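Local atomic coordinates of Obg-like ATPase 1 (Schizosaccharomyces pombe, PDB entry 1NI3), a protein that hydrolyses ATP, and GTP less efficiently, and negatively regulates the G2/M transition of the cell cycle. Residues Val231-Arg236 against Gln241-Leu246; Asp143-Val148 against Lys250-Glu255; Pro202-Asp207 against Lys225-Leu230. All coordinates share one frame; numbering follows the deposited sequence.

How the contacts relate
All three contacts lie in the OBG-type G domain. Strand 227-232 ties them together. Contact 3 sits at the start of this strand and contact 1 at its end, with centres about 23 Å apart. Contact 2 joins helices 140-168 and 246-254 beside the sheet. Its centre is about 12 Å from that of contact 3 and about 17 Å from that of contact 1. Leu-144 and Ile-253 of contact 2 both pack on Tyr-229 of the strand. Along the chain, contact 3 closes before contact 1 opens, and both fall between the two segments of contact 2. The strand thus runs from a packed loop to the probable nucleotide-binding edge.

Contact 1 of 3, residues Val231-Arg236 against Gln241-Leu246; sequences VNMSER and QKNKYL
The chain turns back on itself here, with Val-231 CA 7.6 Å from Leu-246 CA and Met-233 CA 7.4 Å from Asn-243 CA. No backbone pairing joins the two segments, so side chains make the contact. Residue 233 is modelled as selenomethionine. Its CG lies between the backbone N and the carbonyl carbon (chi1 64°), and from there the chain brings SE beside Asn-243, 3.8 Å from its CB. The two side chains cross obliquely. Phe-238 and Pro-264 also pack on Met-233.

Segment 231-236 carries the last part of strand 227-232 and the turn into helix 235-238, in the P-loop NTPase core. Its Asn-Met-Ser-Glu sequence occupies the place of the base-recognition motif of G proteins, Asn-Lys-x-Asp. Met-233 is a predicted ATP-binding residue. Asn-232 hydrogen-bonds to Val-31 O of the P-loop and to Val-267 N at the start of helix 267-273. Ser-234 is the N-cap of helix 235-238, and its OG also hydrogen-bonds to OD2 of Asp-237.

Within the strand, the CB of Val-231 points toward segment 241-246. CG1 of Val-231 meets CD1 of Leu-246 at 4.3 Å, a loose apolar touch at the start of helix 246-254.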
ATOM      1  N   VAL A 231      -2.055 -14.827  -1.830  1.00 43.17           N
ATOM      2  CA  VAL A 231      -2.130 -16.201  -2.337  1.00 41.82           C
ATOM      3  C   VAL A 231      -3.581 -16.587  -2.581  1.00 43.90           C
ATOM      4  O   VAL A 231      -4.268 -17.005  -1.661  1.00 44.21           O
ATOM      5  CB  VAL A 231      -1.547 -17.229  -1.348  1.00 38.37           C
ATOM      6  CG1 VAL A 231      -1.611 -18.625  -1.973  1.00 36.46           C
ATOM      7  CG2 VAL A 231      -0.121 -16.887  -0.996  1.00 38.08           C
ATOM      8  N   ASN A 232      -4.030 -16.461  -3.828  1.00 46.78           N
ATOM      9  CA  ASN A 232      -5.405 -16.769  -4.193  1.00 45.43           C
ATOM     10  C   ASN A 232      -5.638 -18.261  -4.394  1.00 47.47           C
ATOM     11  O   ASN A 232      -5.053 -18.862  -5.283  1.00 47.91           O
ATOM     12  CB  ASN A 232      -5.783 -16.017  -5.477  1.00 44.63           C
ATOM     13  CG  ASN A 232      -7.213 -16.257  -5.888  1.00 45.54           C
ATOM     14  OD1 ASN A 232      -8.093 -16.357  -5.041  1.00 50.70           O
ATOM     15  ND2 ASN A 232      -7.463 -16.323  -7.192  1.00 42.14           N
HETATM   16  N   MSE A 233      -6.491 -18.853  -3.562  1.00 51.39           N
HETATM   17  CA  MSE A 233      -6.833 -20.269  -3.664  1.00 53.58           C
HETATM   18  C   MSE A 233      -8.363 -20.421  -3.731  1.00 53.67           C
HETATM   19  O   MSE A 233      -9.091 -19.438  -3.607  1.00 52.33           O
HETATM   20  CB  MSE A 233      -6.293 -20.985  -2.456  1.00 56.76           C
HETATM   21  CG  MSE A 233      -6.926 -20.531  -1.177  1.00 62.95           C
HETATM   22 SE   MSE A 233      -5.973 -21.323   0.321  1.00 68.85          SE
HETATM   23  CE  MSE A 233      -5.811 -20.028   1.587  1.00 69.07           C
ATOM     24  N   SER A 234      -8.840 -21.654  -3.911  1.00 51.46           N
ATOM     25  CA  SER A 234     -10.277 -21.940  -4.017  1.00 47.70           C
ATOM     26  C   SER A 234     -11.049 -21.762  -2.713  1.00 47.41           C
ATOM     27  O   SER A 234     -10.497 -21.961  -1.621  1.00 48.66           O
ATOM     28  CB  SER A 234     -10.493 -23.366  -4.492  1.00 48.40           C
ATOM     29  OG  SER A 234      -9.950 -24.315  -3.600  1.00 44.78           O
ATOM     30  N   GLU A 235     -12.330 -21.408  -2.818  1.00 44.77           N
ATOM     31  CA  GLU A 235     -13.139 -21.212  -1.629  1.00 43.13           C
ATOM     32  C   GLU A 235     -12.959 -22.424  -0.742  1.00 46.18           C
ATOM     33  O   GLU A 235     -12.715 -22.296   0.456  1.00 49.46           O
ATOM     34  CB  GLU A 235     -14.620 -21.047  -1.980  1.00 38.72           C
ATOM     35  CG  GLU A 235     -15.397 -20.448  -0.815  1.00 40.93           C
ATOM     36  CD  GLU A 235     -16.887 -20.354  -1.062  1.00 46.86           C
ATOM     37  OE1 GLU A 235     -17.278 -19.976  -2.186  1.00 48.55           O
ATOM     38  OE2 GLU A 235     -17.672 -20.647  -0.131  1.00 47.51           O
ATOM     39  N   ARG A 236     -13.064 -23.602  -1.350  1.00 48.80           N
ATOM     40  CA  ARG A 236     -12.903 -24.873  -0.647  1.00 49.03           C
ATOM     41  C   ARG A 236     -11.582 -24.871   0.151  1.00 49.53           C
ATOM     42  O   ARG A 236     -11.594 -25.045   1.365  1.00 47.84           O
ATOM     43  CB  ARG A 236     -12.927 -26.015  -1.677  1.00 49.91           C
ATOM     44  CG  ARG A 236     -12.870 -27.425  -1.112  1.00 52.88           C
ATOM     45  CD  ARG A 236     -12.656 -28.451  -2.223  1.00 52.80           C
ATOM     46  NE  ARG A 236     -12.438 -29.789  -1.689  1.00 52.29           N
ATOM     47  CZ  ARG A 236     -13.359 -30.460  -1.003  1.00 54.36           C
ATOM     48  NH1 ARG A 236     -14.557 -29.917  -0.781  1.00 53.93           N
ATOM     49  NH2 ARG A 236     -13.073 -31.654  -0.505  1.00 55.11           N
ATOM     50  N   GLN A 241      -8.663 -23.860   5.675  1.00 67.21           N
ATOM     51  CA  GLN A 241      -7.334 -23.398   6.050  1.00 70.42           C
ATOM     52  C   GLN A 241      -6.170 -24.281   5.639  1.00 70.43           C
ATOM     53  O   GLN A 241      -5.136 -24.315   6.315  1.00 68.83           O
ATOM     54  CB  GLN A 241      -7.286 -23.143   7.556  1.00 73.09           C
ATOM     55  CG  GLN A 241      -8.095 -21.937   7.984  1.00 75.64           C
ATOM     56  CD  GLN A 241      -8.136 -21.782   9.480  1.00 76.40           C
ATOM     57  OE1 GLN A 241      -8.666 -22.637  10.184  1.00 77.13           O
ATOM     58  NE2 GLN A 241      -7.567 -20.690   9.980  1.00 76.99           N
ATOM     59  N   LYS A 242      -6.332 -24.976   4.516  1.00 72.18           N
ATOM     60  CA  LYS A 242      -5.288 -25.866   4.007  1.00 74.28           C
ATOM     61  C   LYS A 242      -5.161 -25.822   2.473  1.00 73.81           C
ATOM     62  O   LYS A 242      -6.138 -25.998   1.745  1.00 74.57           O
ATOM     63  CB  LYS A 242      -5.564 -27.299   4.475  1.00 75.05           C
ATOM     64  CG  LYS A 242      -5.560 -27.455   6.004  1.00 76.25           C
ATOM     65  CD  LYS A 242      -4.266 -26.923   6.648  1.00 76.08           C
ATOM     66  CE  LYS A 242      -3.029 -27.720   6.233  1.00 78.18           C
ATOM     67  NZ  LYS A 242      -1.745 -27.194   6.794  1.00 76.77           N
ATOM     68  N   ASN A 243      -3.951 -25.589   1.977  1.00 71.53           N
ATOM     69  CA  ASN A 243      -3.748 -25.517   0.536  1.00 70.07           C
ATOM     70  C   ASN A 243      -2.660 -26.465   0.041  1.00 69.58           C
ATOM     71  O   ASN A 243      -1.862 -26.985   0.819  1.00 69.46           O
ATOM     72  CB  ASN A 243      -3.408 -24.085   0.130  1.00 70.68           C
ATOM     73  CG  ASN A 243      -3.273 -23.928  -1.365  1.00 70.83           C
ATOM     74  OD1 ASN A 243      -4.260 -23.983  -2.092  1.00 72.82           O
ATOM     75  ND2 ASN A 243      -2.044 -23.748  -1.837  1.00 70.21           N
ATOM     76  N   LYS A 244      -2.630 -26.684  -1.266  1.00 69.73           N
ATOM     77  CA  LYS A 244      -1.651 -27.573  -1.873  1.00 68.41           C
ATOM     78  C   LYS A 244      -0.299 -26.900  -2.066  1.00 68.20           C
ATOM     79  O   LYS A 244       0.741 -27.528  -1.860  1.00 69.75           O
ATOM     80  CB  LYS A 244      -2.182 -28.074  -3.221  1.00 69.50           C
ATOM     81  CG  LYS A 244      -1.161 -28.756  -4.124  1.00 69.53           C
ATOM     82  CD  LYS A 244      -1.797 -29.138  -5.466  1.00 69.90           C
ATOM     83  CE  LYS A 244      -0.777 -29.718  -6.445  1.00 70.79           C
ATOM     84  NZ  LYS A 244      -1.341 -29.954  -7.810  1.00 69.07           N
ATOM     85  N   TYR A 245      -0.304 -25.624  -2.448  1.00 65.80           N
ATOM     86  CA  TYR A 245       0.949 -24.907  -2.681  1.00 63.50           C
ATOM     87  C   TYR A 245       1.346 -23.960  -1.556  1.00 62.04           C
ATOM     88  O   TYR A 245       2.499 -23.527  -1.480  1.00 61.54           O
ATOM     89  CB  TYR A 245       0.860 -24.098  -3.975  1.00 63.32           C
ATOM     90  CG  TYR A 245       0.273 -24.839  -5.155  1.00 63.44           C
ATOM     91  CD1 TYR A 245      -1.106 -24.962  -5.312  1.00 61.77           C
ATOM     92  CD2 TYR A 245       1.101 -25.386  -6.137  1.00 64.03           C
ATOM     93  CE1 TYR A 245      -1.648 -25.606  -6.423  1.00 62.22           C
ATOM     94  CE2 TYR A 245       0.573 -26.034  -7.247  1.00 63.87           C
ATOM     95  CZ  TYR A 245      -0.800 -26.140  -7.387  1.00 64.24           C
ATOM     96  OH  TYR A 245      -1.313 -26.784  -8.491  1.00 65.43           O
ATOM     97  N   LEU A 246       0.397 -23.647  -0.684  1.00 60.09           N
ATOM     98  CA  LEU A 246       0.645 -22.718   0.412  1.00 58.91           C
ATOM     99  C   LEU A 246       1.973 -22.909   1.145  1.00 60.04           C
ATOM    100  O   LEU A 246       2.812 -22.004   1.143  1.00 57.81           O
ATOM    101  CB  LEU A 246      -0.516 -22.765   1.408  1.00 57.35           C
ATOM    102  CG  LEU A 246      -0.564 -21.667   2.466  1.00 54.33           C
ATOM    103  CD1 LEU A 246      -0.381 -20.299   1.830  1.00 51.97           C
ATOM    104  CD2 LEU A 246      -1.890 -21.742   3.188  1.00 57.99           C
TER

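Contact 2 of 3, residues Asp143-Val148 against Lys250-Glu255; sequences DLSIIV and KKWIDE
Trp-252 lays the six-membered ring of its indole under Leu-144. CB of Leu-144 stands 4.1 Å from the centroid of that ring and only 3° off its normal, a CH-pi contact over the face. The two methyl groups of Leu-144 extend the overlap along the ring. CD2 lies 3.9 Å from CZ3 of Trp-252, and CD1 lies 4.0 Å from CE3. The side chains run alongside one another in opposite senses, so the leucine branch lies along the indole and does not butt against it.

CG of Trp-252 is anti to the backbone N (chi1 -173°). This carries the indole across to helix 140-168, whose local axis is 11.4 Å from that of residues 250-254. The two axes run in nearly the same direction, at 29°. The helices lie side by side against the central sheet of the P-loop NTPase fold. One follows strand 118-124 in the chain, and the other comes after strand 227-232 and the short helix 235-238. The indole spans the gap between these two helix segments. Leu-144 also packs on Gln-121 and Val-123 of strand 118-124, and Ile-253 packs on Leu-262 of strand 262-265.

Val-148, one turn further along, meets the ring at its edge, near the ring plane. Its CG2 is 3.5 Å from CH2 of Trp-252. CA of Ser-145 approaches obliquely, 3.6 Å from CZ2 of Trp-252. The serine hydroxyl is engaged with Asp-149 of its own helix.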
ATOM      1  N   ASP A 143       6.559 -18.889 -11.255  1.00 59.08           N
ATOM      2  CA  ASP A 143       6.051 -17.545 -11.547  1.00 58.83           C
ATOM      3  C   ASP A 143       6.504 -16.511 -10.522  1.00 57.24           C
ATOM      4  O   ASP A 143       6.776 -15.353 -10.860  1.00 55.67           O
ATOM      5  CB  ASP A 143       4.526 -17.570 -11.584  1.00 62.04           C
ATOM      6  CG  ASP A 143       3.989 -18.498 -12.641  1.00 65.77           C
ATOM      7  OD1 ASP A 143       4.511 -19.629 -12.746  1.00 69.96           O
ATOM      8  OD2 ASP A 143       3.047 -18.108 -13.364  1.00 66.39           O
ATOM      9  N   LEU A 144       6.556 -16.939  -9.266  1.00 54.60           N
ATOM     10  CA  LEU A 144       6.984 -16.072  -8.180  1.00 53.53           C
ATOM     11  C   LEU A 144       8.393 -15.550  -8.438  1.00 54.27           C
ATOM     12  O   LEU A 144       8.675 -14.371  -8.215  1.00 56.01           O
ATOM     13  CB  LEU A 144       6.979 -16.841  -6.866  1.00 52.63           C
ATOM     14  CG  LEU A 144       5.864 -16.530  -5.874  1.00 49.88           C
ATOM     15  CD1 LEU A 144       5.918 -17.529  -4.738  1.00 47.38           C
ATOM     16  CD2 LEU A 144       6.023 -15.110  -5.365  1.00 46.00           C
ATOM     17  N   SER A 145       9.276 -16.436  -8.890  1.00 52.13           N
ATOM     18  CA  SER A 145      10.651 -16.065  -9.165  1.00 50.05           C
ATOM     19  C   SER A 145      10.761 -15.220 -10.435  1.00 48.71           C
ATOM     20  O   SER A 145      11.564 -14.290 -10.509  1.00 46.81           O
ATOM     21  CB  SER A 145      11.510 -17.323  -9.284  1.00 50.83           C
ATOM     22  OG  SER A 145      12.909 -16.989  -9.295  1.00 52.78           O
ATOM     23  N   ILE A 146       9.944 -15.535 -11.431  1.00 49.69           N
ATOM     24  CA  ILE A 146       9.948 -14.791 -12.691  1.00 50.79           C
ATOM     25  C   ILE A 146       9.816 -13.289 -12.454  1.00 51.16           C
ATOM     26  O   ILE A 146      10.709 -12.506 -12.798  1.00 50.61           O
ATOM     27  CB  ILE A 146       8.781 -15.233 -13.595  1.00 50.83           C
ATOM     28  CG1 ILE A 146       9.029 -16.652 -14.100  1.00 47.84           C
ATOM     29  CG2 ILE A 146       8.612 -14.260 -14.756  1.00 49.44           C
ATOM     30  CD1 ILE A 146       7.812 -17.279 -14.724  1.00 46.00           C
ATOM     31  N   ILE A 147       8.683 -12.898 -11.877  1.00 50.57           N
ATOM     32  CA  ILE A 147       8.397 -11.497 -11.585  1.00 49.46           C
ATOM     33  C   ILE A 147       9.583 -10.818 -10.905  1.00 48.88           C
ATOM     34  O   ILE A 147      10.048  -9.771 -11.360  1.00 49.03           O
ATOM     35  CB  ILE A 147       7.106 -11.375 -10.724  1.00 48.23           C
ATOM     36  CG1 ILE A 147       5.931 -11.998 -11.493  1.00 47.90           C
ATOM     37  CG2 ILE A 147       6.777  -9.914 -10.444  1.00 47.68           C
ATOM     38  CD1 ILE A 147       4.612 -11.968 -10.764  1.00 46.31           C
ATOM     39  N   VAL A 148      10.097 -11.416  -9.840  1.00 48.70           N
ATOM     40  CA  VAL A 148      11.235 -10.824  -9.153  1.00 47.96           C
ATOM     41  C   VAL A 148      12.355 -10.532 -10.145  1.00 48.31           C
ATOM     42  O   VAL A 148      12.773  -9.385 -10.310  1.00 47.29           O
ATOM     43  CB  VAL A 148      11.807 -11.766  -8.099  1.00 48.92           C
ATOM     44  CG1 VAL A 148      12.728 -10.993  -7.187  1.00 49.72           C
ATOM     45  CG2 VAL A 148      10.688 -12.428  -7.330  1.00 51.60           C
ATOM     46  N   LYS A 250       5.066 -20.210   0.950  1.00 70.01           N
ATOM     47  CA  LYS A 250       5.506 -19.566   2.178  1.00 72.06           C
ATOM     48  C   LYS A 250       7.028 -19.546   2.286  1.00 71.07           C
ATOM     49  O   LYS A 250       7.645 -18.482   2.330  1.00 67.65           O
ATOM     50  CB  LYS A 250       4.892 -20.278   3.392  1.00 73.22           C
ATOM     51  CG  LYS A 250       5.195 -19.599   4.719  1.00 75.78           C
ATOM     52  CD  LYS A 250       4.334 -20.138   5.853  1.00 77.20           C
ATOM     53  CE  LYS A 250       4.789 -19.576   7.198  1.00 77.88           C
ATOM     54  NZ  LYS A 250       4.815 -18.082   7.200  1.00 79.50           N
ATOM     55  N   LYS A 251       7.628 -20.731   2.303  1.00 73.09           N
ATOM     56  CA  LYS A 251       9.079 -20.846   2.419  1.00 74.84           C
ATOM     57  C   LYS A 251       9.826 -20.048   1.365  1.00 72.27           C
ATOM     58  O   LYS A 251      10.758 -19.309   1.677  1.00 71.08           O
ATOM     59  CB  LYS A 251       9.520 -22.315   2.356  1.00 78.02           C
ATOM     60  CG  LYS A 251      10.885 -22.528   2.993  1.00 82.92           C
ATOM     61  CD  LYS A 251      11.159 -23.980   3.349  1.00 85.38           C
ATOM     62  CE  LYS A 251      12.329 -24.067   4.324  1.00 86.75           C
ATOM     63  NZ  LYS A 251      12.572 -25.447   4.834  1.00 87.55           N
ATOM     64  N   TRP A 252       9.417 -20.204   0.116  1.00 71.09           N
ATOM     65  CA  TRP A 252      10.047 -19.479  -0.969  1.00 70.92           C
ATOM     66  C   TRP A 252      10.188 -18.028  -0.584  1.00 71.37           C
ATOM     67  O   TRP A 252      11.250 -17.427  -0.760  1.00 72.36           O
ATOM     68  CB  TRP A 252       9.200 -19.535  -2.226  1.00 71.11           C
ATOM     69  CG  TRP A 252       9.891 -18.939  -3.396  1.00 71.28           C
ATOM     70  CD1 TRP A 252      10.629 -19.606  -4.319  1.00 73.52           C
ATOM     71  CD2 TRP A 252       9.935 -17.551  -3.774  1.00 69.91           C
ATOM     72  NE1 TRP A 252      11.132 -18.731  -5.257  1.00 73.55           N
ATOM     73  CE2 TRP A 252      10.720 -17.463  -4.945  1.00 70.54           C
ATOM     74  CE3 TRP A 252       9.389 -16.375  -3.238  1.00 68.58           C
ATOM     75  CZ2 TRP A 252      10.972 -16.252  -5.592  1.00 69.05           C
ATOM     76  CZ3 TRP A 252       9.641 -15.167  -3.886  1.00 68.09           C
ATOM     77  CH2 TRP A 252      10.425 -15.119  -5.050  1.00 67.32           C
ATOM     78  N   ILE A 253       9.099 -17.461  -0.077  1.00 71.53           N
ATOM     79  CA  ILE A 253       9.102 -16.058   0.318  1.00 71.38           C
ATOM     80  C   ILE A 253      10.216 -15.755   1.304  1.00 72.16           C
ATOM     81  O   ILE A 253      10.940 -14.770   1.150  1.00 72.90           O
ATOM     82  CB  ILE A 253       7.765 -15.650   0.956  1.00 69.33           C
ATOM     83  CG1 ILE A 253       6.695 -15.473  -0.135  1.00 66.68           C
ATOM     84  CG2 ILE A 253       7.944 -14.364   1.751  1.00 69.60           C
ATOM     85  CD1 ILE A 253       5.349 -15.018   0.377  1.00 59.60           C
ATOM     86  N   ASP A 254      10.344 -16.615   2.311  1.00 72.12           N
ATOM     87  CA  ASP A 254      11.360 -16.471   3.350  1.00 72.40           C
ATOM     88  C   ASP A 254      12.776 -16.585   2.797  1.00 73.71           C
ATOM     89  O   ASP A 254      13.738 -16.185   3.447  1.00 74.84           O
ATOM     90  CB  ASP A 254      11.158 -17.540   4.425  1.00 71.24           C
ATOM     91  CG  ASP A 254       9.785 -17.481   5.055  1.00 70.87           C
ATOM     92  OD1 ASP A 254       9.462 -16.453   5.691  1.00 70.36           O
ATOM     93  OD2 ASP A 254       9.026 -18.462   4.916  1.00 69.40           O
ATOM     94  N   GLU A 255      12.904 -17.129   1.596  1.00 73.92           N
ATOM     95  CA  GLU A 255      14.216 -17.293   1.004  1.00 74.62           C
ATOM     96  C   GLU A 255      14.393 -16.492  -0.277  1.00 74.02           C
ATOM     97  O   GLU A 255      15.205 -16.858  -1.124  1.00 76.67           O
ATOM     98  CB  GLU A 255      14.461 -18.780   0.726  1.00 78.37           C
ATOM     99  CG  GLU A 255      14.534 -19.662   1.968  1.00 79.50           C
ATOM    100  CD  GLU A 255      14.393 -21.144   1.646  1.00 82.23           C
ATOM    101  OE1 GLU A 255      15.069 -21.622   0.708  1.00 84.44           O
ATOM    102  OE2 GLU A 255      13.613 -21.836   2.340  1.00 80.36           O
TER

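Contact 3 of 3, residues Pro202-Asp207 against Lys225-Leu230; sequences PIRKGD and KPVIYL
The two backbones come nearest where the 3-10 turn 203-205 passes the entry to strand 227-232, with Arg-204 CA 6.8 Å from Lys-225 CA. Arg-204 carries the contact. Its CG sits between the backbone N and the carbonyl carbon (chi1 70°), and the chain runs extended to NE, which lays the guanidinium along residues 225-227. CD lies 3.8 Å from CA of Pro-226. One face of the guanidinium rests on Val-227, whose backbone N is 3.9 Å above the centre of the group. CG2 of Val-227 touches the same face, and the side chains cross at about a right angle. NH1 ends 3.0 Å from O of Lys-225.

Residues 225-226 lead into a parallel strand of the P-loop NTPase sheet, which pairs with strands 118-124 and 262-265. The turn lies in the loop after helix 179-199, which the arginine connects to the sheet. A backbone hydrogen bond of Arg-204 with Thr-223 also ties the loop to the chain before the strand. NH2 has a long, weak ion pair with Asp-260, which also salt-bridges Lys-205. With an alanine here, Val-227 would probably lose its cover and Asp-260 its weaker partner. NZ of Lys-225 hydrogen-bonds to Val-116 O.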
ATOM      1  N   PRO A 202      15.702  -7.608  -4.123  1.00 48.17           N
ATOM      2  CA  PRO A 202      15.064  -6.299  -4.274  1.00 46.97           C
ATOM      3  C   PRO A 202      15.704  -5.246  -3.384  1.00 47.03           C
ATOM      4  O   PRO A 202      15.959  -5.480  -2.203  1.00 49.59           O
ATOM      5  CB  PRO A 202      13.600  -6.580  -3.940  1.00 44.37           C
ATOM      6  CG  PRO A 202      13.638  -7.852  -3.165  1.00 46.85           C
ATOM      7  CD  PRO A 202      14.701  -8.648  -3.845  1.00 46.45           C
ATOM      8  N   ILE A 203      15.970  -4.086  -3.976  1.00 47.12           N
ATOM      9  CA  ILE A 203      16.621  -2.972  -3.287  1.00 47.46           C
ATOM     10  C   ILE A 203      15.967  -2.605  -1.945  1.00 48.26           C
ATOM     11  O   ILE A 203      16.649  -2.174  -1.005  1.00 44.69           O
ATOM     12  CB  ILE A 203      16.665  -1.709  -4.207  1.00 45.68           C
ATOM     13  CG1 ILE A 203      17.921  -0.900  -3.913  1.00 46.25           C
ATOM     14  CG2 ILE A 203      15.420  -0.860  -4.018  1.00 47.83           C
ATOM     15  CD1 ILE A 203      19.208  -1.593  -4.352  1.00 46.44           C
ATOM     16  N   ARG A 204      14.654  -2.791  -1.843  1.00 47.90           N
ATOM     17  CA  ARG A 204      13.965  -2.455  -0.611  1.00 46.64           C
ATOM     18  C   ARG A 204      14.441  -3.327   0.548  1.00 47.19           C
ATOM     19  O   ARG A 204      14.109  -3.065   1.707  1.00 46.87           O
ATOM     20  CB  ARG A 204      12.465  -2.626  -0.789  1.00 46.32           C
ATOM     21  CG  ARG A 204      11.993  -4.046  -0.926  1.00 45.37           C
ATOM     22  CD  ARG A 204      10.494  -4.070  -0.764  1.00 50.03           C
ATOM     23  NE  ARG A 204       9.953  -5.416  -0.851  1.00 53.95           N
ATOM     24  CZ  ARG A 204       9.683  -6.033  -1.993  1.00 56.27           C
ATOM     25  NH1 ARG A 204       9.899  -5.419  -3.151  1.00 60.18           N
ATOM     26  NH2 ARG A 204       9.199  -7.267  -1.979  1.00 57.92           N
ATOM     27  N   LYS A 205      15.230  -4.352   0.238  1.00 46.18           N
ATOM     28  CA  LYS A 205      15.725  -5.265   1.260  1.00 47.14           C
ATOM     29  C   LYS A 205      17.145  -4.995   1.741  1.00 47.04           C
ATOM     30  O   LYS A 205      17.590  -5.572   2.735  1.00 48.12           O
ATOM     31  CB  LYS A 205      15.626  -6.704   0.753  1.00 48.45           C
ATOM     32  CG  LYS A 205      14.225  -7.112   0.326  1.00 52.04           C
ATOM     33  CD  LYS A 205      13.254  -7.113   1.499  1.00 58.11           C
ATOM     34  CE  LYS A 205      11.862  -7.578   1.078  1.00 59.69           C
ATOM     35  NZ  LYS A 205      10.878  -7.461   2.189  1.00 59.68           N
ATOM     36  N   GLY A 206      17.854  -4.121   1.042  1.00 47.63           N
ATOM     37  CA  GLY A 206      19.213  -3.820   1.437  1.00 46.20           C
ATOM     38  C   GLY A 206      19.237  -3.054   2.737  1.00 47.56           C
ATOM     39  O   GLY A 206      18.199  -2.640   3.250  1.00 47.84           O
ATOM     40  N   ASP A 207      20.437  -2.878   3.275  1.00 51.14           N
ATOM     41  CA  ASP A 207      20.645  -2.144   4.513  1.00 52.04           C
ATOM     42  C   ASP A 207      21.327  -0.848   4.095  1.00 52.51           C
ATOM     43  O   ASP A 207      22.553  -0.769   4.048  1.00 54.41           O
ATOM     44  CB  ASP A 207      21.548  -2.950   5.452  1.00 53.36           C
ATOM     45  CG  ASP A 207      21.879  -2.203   6.729  1.00 58.11           C
ATOM     46  OD1 ASP A 207      20.966  -1.557   7.297  1.00 58.08           O
ATOM     47  OD2 ASP A 207      23.046  -2.268   7.180  1.00 61.79           O
ATOM     48  N   LYS A 225       9.533  -0.509  -4.169  1.00 39.36           N
ATOM     49  CA  LYS A 225       8.174  -0.550  -3.633  1.00 42.64           C
ATOM     50  C   LYS A 225       7.883  -1.771  -2.770  1.00 44.55           C
ATOM     51  O   LYS A 225       8.250  -2.897  -3.122  1.00 47.09           O
ATOM     52  CB  LYS A 225       7.155  -0.517  -4.771  1.00 40.49           C
ATOM     53  CG  LYS A 225       7.502   0.466  -5.874  1.00 39.86           C
ATOM     54  CD  LYS A 225       6.482   0.416  -6.998  1.00 38.60           C
ATOM     55  CE  LYS A 225       6.921   1.287  -8.157  1.00 36.29           C
ATOM     56  NZ  LYS A 225       7.059   2.711  -7.758  1.00 29.32           N
ATOM     57  N   PRO A 226       7.222  -1.575  -1.616  1.00 44.96           N
ATOM     58  CA  PRO A 226       6.966  -2.789  -0.839  1.00 44.00           C
ATOM     59  C   PRO A 226       5.963  -3.672  -1.577  1.00 43.28           C
ATOM     60  O   PRO A 226       5.194  -3.197  -2.419  1.00 42.63           O
ATOM     61  CB  PRO A 226       6.433  -2.254   0.486  1.00 41.44           C
ATOM     62  CG  PRO A 226       5.822  -0.938   0.110  1.00 41.62           C
ATOM     63  CD  PRO A 226       6.813  -0.376  -0.869  1.00 40.39           C
ATOM     64  N   VAL A 227       5.981  -4.961  -1.267  1.00 42.50           N
ATOM     65  CA  VAL A 227       5.090  -5.900  -1.930  1.00 40.99           C
ATOM     66  C   VAL A 227       4.288  -6.715  -0.924  1.00 40.75           C
ATOM     67  O   VAL A 227       4.798  -7.128   0.114  1.00 40.41           O
ATOM     68  CB  VAL A 227       5.881  -6.863  -2.832  1.00 39.85           C
ATOM     69  CG1 VAL A 227       4.928  -7.780  -3.584  1.00 41.66           C
ATOM     70  CG2 VAL A 227       6.747  -6.071  -3.800  1.00 37.71           C
ATOM     71  N   ILE A 228       3.024  -6.948  -1.240  1.00 41.08           N
ATOM     72  CA  ILE A 228       2.153  -7.716  -0.366  1.00 42.05           C
ATOM     73  C   ILE A 228       1.610  -8.881  -1.174  1.00 43.92           C
ATOM     74  O   ILE A 228       0.873  -8.671  -2.143  1.00 46.30           O
ATOM     75  CB  ILE A 228       0.984  -6.854   0.139  1.00 41.14           C
ATOM     76  CG1 ILE A 228       1.518  -5.665   0.953  1.00 36.95           C
ATOM     77  CG2 ILE A 228       0.042  -7.714   0.951  1.00 38.68           C
ATOM     78  CD1 ILE A 228       0.470  -4.591   1.245  1.00 31.67           C
ATOM     79  N   TYR A 229       1.962 -10.103  -0.778  1.00 42.69           N
ATOM     80  CA  TYR A 229       1.511 -11.294  -1.501  1.00 42.02           C
ATOM     81  C   TYR A 229       0.115 -11.788  -1.162  1.00 42.85           C
ATOM     82  O   TYR A 229      -0.194 -12.081  -0.010  1.00 46.05           O
ATOM     83  CB  TYR A 229       2.485 -12.449  -1.287  1.00 40.39           C
ATOM     84  CG  TYR A 229       3.836 -12.201  -1.893  1.00 44.34           C
ATOM     85  CD1 TYR A 229       4.886 -11.720  -1.122  1.00 46.16           C
ATOM     86  CD2 TYR A 229       4.057 -12.410  -3.251  1.00 45.27           C
ATOM     87  CE1 TYR A 229       6.131 -11.452  -1.685  1.00 51.07           C
ATOM     88  CE2 TYR A 229       5.291 -12.145  -3.827  1.00 48.61           C
ATOM     89  CZ  TYR A 229       6.326 -11.667  -3.045  1.00 51.22           C
ATOM     90  OH  TYR A 229       7.551 -11.414  -3.621  1.00 55.01           O
ATOM     91  N   LEU A 230      -0.721 -11.893  -2.183  1.00 42.53           N
ATOM     92  CA  LEU A 230      -2.069 -12.391  -1.996  1.00 42.04           C
ATOM     93  C   LEU A 230      -2.158 -13.771  -2.644  1.00 43.67           C
ATOM     94  O   LEU A 230      -2.292 -13.873  -3.865  1.00 45.95           O
ATOM     95  CB  LEU A 230      -3.086 -11.446  -2.633  1.00 39.88           C
ATOM     96  CG  LEU A 230      -3.153 -10.010  -2.113  1.00 38.30           C
ATOM     97  CD1 LEU A 230      -4.280  -9.280  -2.828  1.00 33.81           C
ATOM     98  CD2 LEU A 230      -3.389  -9.991  -0.607  1.00 36.60           C
TER